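Local coordinates for abhydrolase domain-containing protein (Exiguobacterium antarcticum, PDB 5H3H), which is an esterase of the alpha/beta hydrolase fold, classed also as a perhydrolase, that probably hydrolyses carboxylic esters through a serine nucleophile, at residues A102-Y105 / L106-G110; M156-G159 / F160-F164. One frame throughout, in Å; residues are numbered along the deposited sequence.

Contact 1 (A102-Y105 / L106-G110); sequences ALKY and LLNHG
Y105 reaches over the last turn of helix 97-109 and meets three residues that follow it. Y105 CD2 lies 3.6 Å from L106 CD1, while CE1 of the same ring is 3.8 Å from H109 CB. The Y105 and H109 rings are nearly parallel, with planes at 15°, but slid apart and barely overlapping. At the far end of the tyrosine a water lies 2.7 Å from Y105 OH and donates a hydrogen bond to G110 O at 2.8 Å. Y105 CG stands anti to the backbone N (chi1 161°), carrying the ring toward the C-terminal end. On the neighbouring face of the same turn, the bent aliphatic chain of K104 crosses the amide of N108, CD to ND2 3.8 Å. Four backbone i to i+4 bonds cross between the segments, among them H109 N to Y105 O (2.9 Å), and a weak fifth from G110 N to L106 O follows as G110 leaves the helix with positive phi. The tyrosine side chain packs on I82, L92 and V114, and L107 on V8 of the second subunit. In place of Y105, an alanine would probably open a gap beside L106 and H109 and deprive the water of its hydroxyl partner. Y105 thus does two jobs: apolar packing against strands 90-95 and 114-120 and helix 71-85, and, through one water, a polar link to the carbonyl of G110.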
ATOM      1  N   ALA B 102      11.083   7.943  -0.710  1.00 21.55           N
ATOM      2  CA  ALA B 102      10.502   7.452   0.531  1.00 21.85           C
ATOM      3  C   ALA B 102       8.965   7.501   0.550  1.00 22.10           C
ATOM      4  O   ALA B 102       8.343   6.534   0.933  1.00 24.57           O
ATOM      5  CB  ALA B 102      11.063   8.227   1.697  1.00 23.87           C
ATOM      6  N   LEU B 103       8.370   8.611   0.144  1.00 20.55           N
ATOM      7  CA  LEU B 103       6.906   8.759   0.012  1.00 20.01           C
ATOM      8  C   LEU B 103       6.285   7.740  -0.962  1.00 23.08           C
ATOM      9  O   LEU B 103       5.259   7.076  -0.630  1.00 22.30           O
ATOM     10  CB  LEU B 103       6.523  10.198  -0.385  1.00 19.10           C
ATOM     11  CG  LEU B 103       6.781  11.201   0.743  1.00 20.28           C
ATOM     12  CD1 LEU B 103       6.930  12.638   0.245  1.00 21.04           C
ATOM     13  CD2 LEU B 103       5.680  11.174   1.791  1.00 21.37           C
ATOM     14  N   LYS B 104       6.901   7.618  -2.148  1.00 23.83           N
ATOM     15  CA  LYS B 104       6.407   6.738  -3.185  1.00 24.89           C
ATOM     16  C   LYS B 104       6.434   5.281  -2.693  1.00 26.55           C
ATOM     17  O   LYS B 104       5.528   4.503  -3.019  1.00 25.64           O
ATOM     18  CB  LYS B 104       7.294   6.838  -4.433  1.00 28.49           C
ATOM     19  CG  LYS B 104       6.744   6.197  -5.702  1.00 32.31           C
ATOM     20  CD  LYS B 104       5.352   6.687  -6.031  1.00 34.60           C
ATOM     21  CE  LYS B 104       5.122   6.817  -7.534  1.00 36.23           C
ATOM     22  NZ  LYS B 104       4.005   7.798  -7.737  1.00 40.32           N
ATOM     23  N   TYR B 105       7.497   4.944  -1.962  1.00 21.94           N
ATOM     24  CA  TYR B 105       7.641   3.648  -1.364  1.00 24.22           C
ATOM     25  C   TYR B 105       6.512   3.387  -0.400  1.00 28.78           C
ATOM     26  O   TYR B 105       5.927   2.252  -0.376  1.00 29.75           O
ATOM     27  CB  TYR B 105       8.932   3.546  -0.595  1.00 23.17           C
ATOM     28  CG  TYR B 105       8.871   2.392   0.391  1.00 23.54           C
ATOM     29  CD1 TYR B 105       8.934   1.053  -0.034  1.00 25.72           C
ATOM     30  CD2 TYR B 105       8.658   2.636   1.755  1.00 25.87           C
ATOM     31  CE1 TYR B 105       8.858  -0.009   0.878  1.00 24.81           C
ATOM     32  CE2 TYR B 105       8.565   1.611   2.651  1.00 25.08           C
ATOM     33  CZ  TYR B 105       8.621   0.269   2.216  1.00 25.56           C
ATOM     34  OH  TYR B 105       8.499  -0.766   3.126  1.00 25.71           O
ATOM     35  N   LEU B 106       6.221   4.391   0.432  1.00 27.91           N
ATOM     36  CA  LEU B 106       5.051   4.230   1.372  1.00 29.25           C
ATOM     37  C   LEU B 106       3.711   4.068   0.641  1.00 28.09           C
ATOM     38  O   LEU B 106       2.888   3.236   1.058  1.00 28.74           O
ATOM     39  CB  LEU B 106       4.970   5.362   2.366  1.00 26.55           C
ATOM     40  CG  LEU B 106       5.607   5.330   3.758  1.00 32.76           C
ATOM     41  CD1 LEU B 106       6.402   4.112   4.198  1.00 32.35           C
ATOM     42  CD2 LEU B 106       6.343   6.632   4.049  1.00 32.69           C
ATOM     43  N   LEU B 107       3.489   4.858  -0.405  1.00 24.46           N
ATOM     44  CA  LEU B 107       2.269   4.750  -1.177  1.00 27.35           C
ATOM     45  C   LEU B 107       2.185   3.414  -1.925  1.00 25.25           C
ATOM     46  O   LEU B 107       1.158   2.841  -1.992  1.00 22.91           O
ATOM     47  CB  LEU B 107       2.117   5.881  -2.202  1.00 30.87           C
ATOM     48  CG  LEU B 107       1.477   7.252  -1.891  1.00 34.89           C
ATOM     49  CD1 LEU B 107       0.932   7.427  -0.486  1.00 33.82           C
ATOM     50  CD2 LEU B 107       2.441   8.359  -2.297  1.00 36.25           C
ATOM     51  N   ASN B 108       3.262   2.984  -2.540  1.00 24.33           N
ATOM     52  CA  ASN B 108       3.211   1.768  -3.382  1.00 28.07           C
ATOM     53  C   ASN B 108       3.314   0.448  -2.651  1.00 28.86           C
ATOM     54  O   ASN B 108       2.808  -0.564  -3.146  1.00 30.10           O
ATOM     55  CB  ASN B 108       4.221   1.840  -4.522  1.00 27.52           C
ATOM     56  CG  ASN B 108       3.853   2.884  -5.536  1.00 28.00           C
ATOM     57  OD1 ASN B 108       2.824   3.535  -5.429  1.00 32.32           O
ATOM     58  ND2 ASN B 108       4.669   3.020  -6.565  1.00 32.78           N
ATOM     59  N   HIS B 109       3.955   0.458  -1.490  1.00 24.59           N
ATOM     60  CA  HIS B 109       4.117  -0.733  -0.719  1.00 27.46           C
ATOM     61  C   HIS B 109       3.551  -0.726   0.700  1.00 28.57           C
ATOM     62  O   HIS B 109       3.714  -1.707   1.383  1.00 30.72           O
ATOM     63  CB  HIS B 109       5.577  -1.071  -0.715  1.00 28.68           C
ATOM     64  CG  HIS B 109       6.133  -1.150  -2.083  1.00 30.51           C
ATOM     65  ND1 HIS B 109       6.199  -2.331  -2.790  1.00 32.01           N
ATOM     66  CD2 HIS B 109       6.558  -0.175  -2.926  1.00 32.25           C
ATOM     67  CE1 HIS B 109       6.688  -2.089  -3.994  1.00 34.35           C
ATOM     68  NE2 HIS B 109       6.923  -0.790  -4.098  1.00 32.04           N
ATOM     69  N   GLY B 110       2.873   0.344   1.120  1.00 25.92           N
ATOM     70  CA  GLY B 110       2.299   0.423   2.481  1.00 27.90           C
ATOM     71  C   GLY B 110       3.309   0.713   3.594  1.00 26.87           C
ATOM     72  O   GLY B 110       4.543   0.717   3.384  1.00 29.26           O
TER
HETATM   73  O   HOH W   1       6.397  -0.845   4.824  1.00 30.48           O

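Contact 2 (M156-G159 / F160-F164); sequences MLKG and FGEIF
F160 begins the second segment with its CB over the carbonyls of the preceding turn, 3.6 Å from M156 O, and its backbone N donates to that same oxygen at 2.9 Å. A first torsion near 180° (chi1 -172°) sets the ring beside its own carbonyl carbon and away from 156-159, where it meets W30 edge-to-face. G161 follows with a nearly straight bond from its N to L157 O (171°). E162 N is shared: it gives a bond of 3.1 Å to K158 O and a weak one to G159 O. The E162 side chain runs extended back along the preceding turn, with CG 3.3 Å from K158 O and OE1 3.5 Å from G159 CA. A water donates to G159 O at 2.6 Å and weakly to E162 OE1, joining carboxylate and backbone. I163 packs on Q221 and V222 of a neighbouring loop. F164 has its ring edge-to-face with H248 and touches the bound ethaneperoxoic acid; CE2 of F160 lies at the edge of this ring, in its plane. Chemically the helix is two-sided: the F164 ring lines the ligand pocket with F160 close by, whereas on the polar side K158 NZ and E162 OE2, 4.3 Å apart, are likely to attract each other without forming a salt bridge.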
ATOM      1  N   MET B 156      29.060  20.965 -14.044  1.00 20.22           N
ATOM      2  CA  MET B 156      27.639  20.950 -13.623  1.00 20.24           C
ATOM      3  C   MET B 156      27.582  20.781 -12.131  1.00 19.49           C
ATOM      4  O   MET B 156      26.899  21.555 -11.421  1.00 17.95           O
ATOM      5  CB  MET B 156      26.863  19.823 -14.332  1.00 22.25           C
ATOM      6  CG  MET B 156      25.381  19.843 -14.042  1.00 21.60           C
ATOM      7  SD  MET B 156      24.918  19.128 -12.466  1.00 23.16           S
ATOM      8  CE  MET B 156      25.159  17.372 -12.819  1.00 24.53           C
ATOM      9  N   LEU B 157      28.274  19.747 -11.650  1.00 20.86           N
ATOM     10  CA  LEU B 157      28.338  19.452 -10.204  1.00 18.54           C
ATOM     11  C   LEU B 157      28.929  20.559  -9.348  1.00 17.35           C
ATOM     12  O   LEU B 157      28.456  20.802  -8.276  1.00 16.32           O
ATOM     13  CB  LEU B 157      29.096  18.114  -9.971  1.00 19.49           C
ATOM     14  CG  LEU B 157      28.380  16.854 -10.469  1.00 18.94           C
ATOM     15  CD1 LEU B 157      29.289  15.659 -10.348  1.00 19.09           C
ATOM     16  CD2 LEU B 157      27.083  16.557  -9.703  1.00 22.95           C
ATOM     17  N   LYS B 158      30.044  21.134  -9.749  1.00 21.06           N
ATOM     18  CA  LYS B 158      30.644  22.260  -9.002  1.00 21.58           C
ATOM     19  C   LYS B 158      29.602  23.406  -8.866  1.00 22.75           C
ATOM     20  O   LYS B 158      29.388  23.966  -7.780  1.00 23.55           O
ATOM     21  CB  LYS B 158      31.911  22.726  -9.704  1.00 22.64           C
ATOM     22  CG  LYS B 158      32.667  23.836  -8.981  1.00 27.27           C
ATOM     23  CD  LYS B 158      33.877  24.228  -9.860  1.00 30.91           C
ATOM     24  CE  LYS B 158      34.369  25.647  -9.600  1.00 31.89           C
ATOM     25  NZ  LYS B 158      34.856  25.748  -8.210  1.00 35.34           N
ATOM     26  N   GLY B 159      28.885  23.650  -9.946  1.00 22.37           N
ATOM     27  CA  GLY B 159      27.815  24.620  -9.952  1.00 24.63           C
ATOM     28  C   GLY B 159      26.704  24.281  -9.018  1.00 24.31           C
ATOM     29  O   GLY B 159      26.221  25.132  -8.317  1.00 22.24           O
ATOM     30  N   PHE B 160      26.304  23.015  -8.982  1.00 24.96           N
ATOM     31  CA  PHE B 160      25.284  22.570  -8.027  1.00 26.00           C
ATOM     32  C   PHE B 160      25.742  22.653  -6.532  1.00 26.06           C
ATOM     33  O   PHE B 160      24.999  23.112  -5.639  1.00 22.59           O
ATOM     34  CB  PHE B 160      24.845  21.156  -8.480  1.00 27.16           C
ATOM     35  CG  PHE B 160      23.650  20.610  -7.723  1.00 30.55           C
ATOM     36  CD1 PHE B 160      22.386  21.185  -7.885  1.00 30.72           C
ATOM     37  CD2 PHE B 160      23.779  19.501  -6.896  1.00 33.14           C
ATOM     38  CE1 PHE B 160      21.292  20.665  -7.196  1.00 30.98           C
ATOM     39  CE2 PHE B 160      22.675  18.972  -6.195  1.00 30.90           C
ATOM     40  CZ  PHE B 160      21.444  19.552  -6.358  1.00 30.15           C
ATOM     41  N   GLY B 161      26.997  22.267  -6.265  1.00 26.19           N
ATOM     42  CA  GLY B 161      27.670  22.420  -4.937  1.00 25.09           C
ATOM     43  C   GLY B 161      27.609  23.860  -4.393  1.00 25.83           C
ATOM     44  O   GLY B 161      27.411  24.074  -3.201  1.00 26.58           O
ATOM     45  N   GLU B 162      27.734  24.824  -5.311  1.00 29.13           N
ATOM     46  CA  GLU B 162      27.679  26.253  -4.991  1.00 29.55           C
ATOM     47  C   GLU B 162      26.320  26.738  -4.485  1.00 30.25           C
ATOM     48  O   GLU B 162      26.253  27.677  -3.685  1.00 31.23           O
ATOM     49  CB  GLU B 162      28.152  27.098  -6.215  1.00 32.32           C
ATOM     50  CG  GLU B 162      29.677  26.999  -6.404  1.00 37.78           C
ATOM     51  CD  GLU B 162      30.193  27.570  -7.713  1.00 45.78           C
ATOM     52  OE1 GLU B 162      29.508  27.479  -8.751  1.00 52.00           O
ATOM     53  OE2 GLU B 162      31.312  28.108  -7.705  1.00 50.28           O
ATOM     54  N   ILE B 163      25.248  26.091  -4.947  1.00 28.41           N
ATOM     55  CA  ILE B 163      23.878  26.411  -4.535  1.00 32.10           C
ATOM     56  C   ILE B 163      23.359  25.437  -3.431  1.00 28.80           C
ATOM     57  O   ILE B 163      22.258  25.565  -2.980  1.00 27.10           O
ATOM     58  CB  ILE B 163      23.002  26.499  -5.838  1.00 36.26           C
ATOM     59  CG1 ILE B 163      22.085  27.696  -5.754  1.00 45.76           C
ATOM     60  CG2 ILE B 163      22.301  25.197  -6.238  1.00 34.62           C
ATOM     61  CD1 ILE B 163      21.025  27.841  -6.841  1.00 47.85           C
ATOM     62  N   PHE B 164      24.203  24.516  -2.961  1.00 27.97           N
ATOM     63  CA  PHE B 164      23.825  23.371  -2.094  1.00 24.39           C
ATOM     64  C   PHE B 164      23.945  23.734  -0.630  1.00 23.26           C
ATOM     65  O   PHE B 164      23.174  23.246   0.185  1.00 19.43           O
ATOM     66  CB  PHE B 164      24.746  22.189  -2.425  1.00 26.99           C
ATOM     67  CG  PHE B 164      24.210  20.833  -2.035  1.00 25.46           C
ATOM     68  CD1 PHE B 164      24.242  20.422  -0.734  1.00 22.11           C
ATOM     69  CD2 PHE B 164      23.697  19.972  -2.993  1.00 24.61           C
ATOM     70  CE1 PHE B 164      23.740  19.167  -0.394  1.00 21.32           C
ATOM     71  CE2 PHE B 164      23.229  18.712  -2.657  1.00 24.03           C
ATOM     72  CZ  PHE B 164      23.258  18.323  -1.373  1.00 22.72           C
TER
HETATM   73  O   HOH W   2      26.223  27.475  -9.535  1.00 34.51           O

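Contact 1 comes first along the chain, and both contacts are local, each within a single helix. The centres of contact 1 and contact 2 are about 30 Å apart, the nearest atoms of contact 1 and contact 2 about 16 Å, on opposite sides of the chain's centre. The 102-110 contact occupies the C-terminal part of helix 97-109, the crossover between parallel strands 90-95 and 114-120 of the central sheet. The 156-164 contact belongs to helix 153-164, in the helical region inserted between strands 114-120 and 211-217. Contact 1 thus belongs to the core helix that follows S96, the probable nucleophile, with the A102 side chain about 12 Å from the bound ligand, whereas contact 2 carries F164 of the pocket itself.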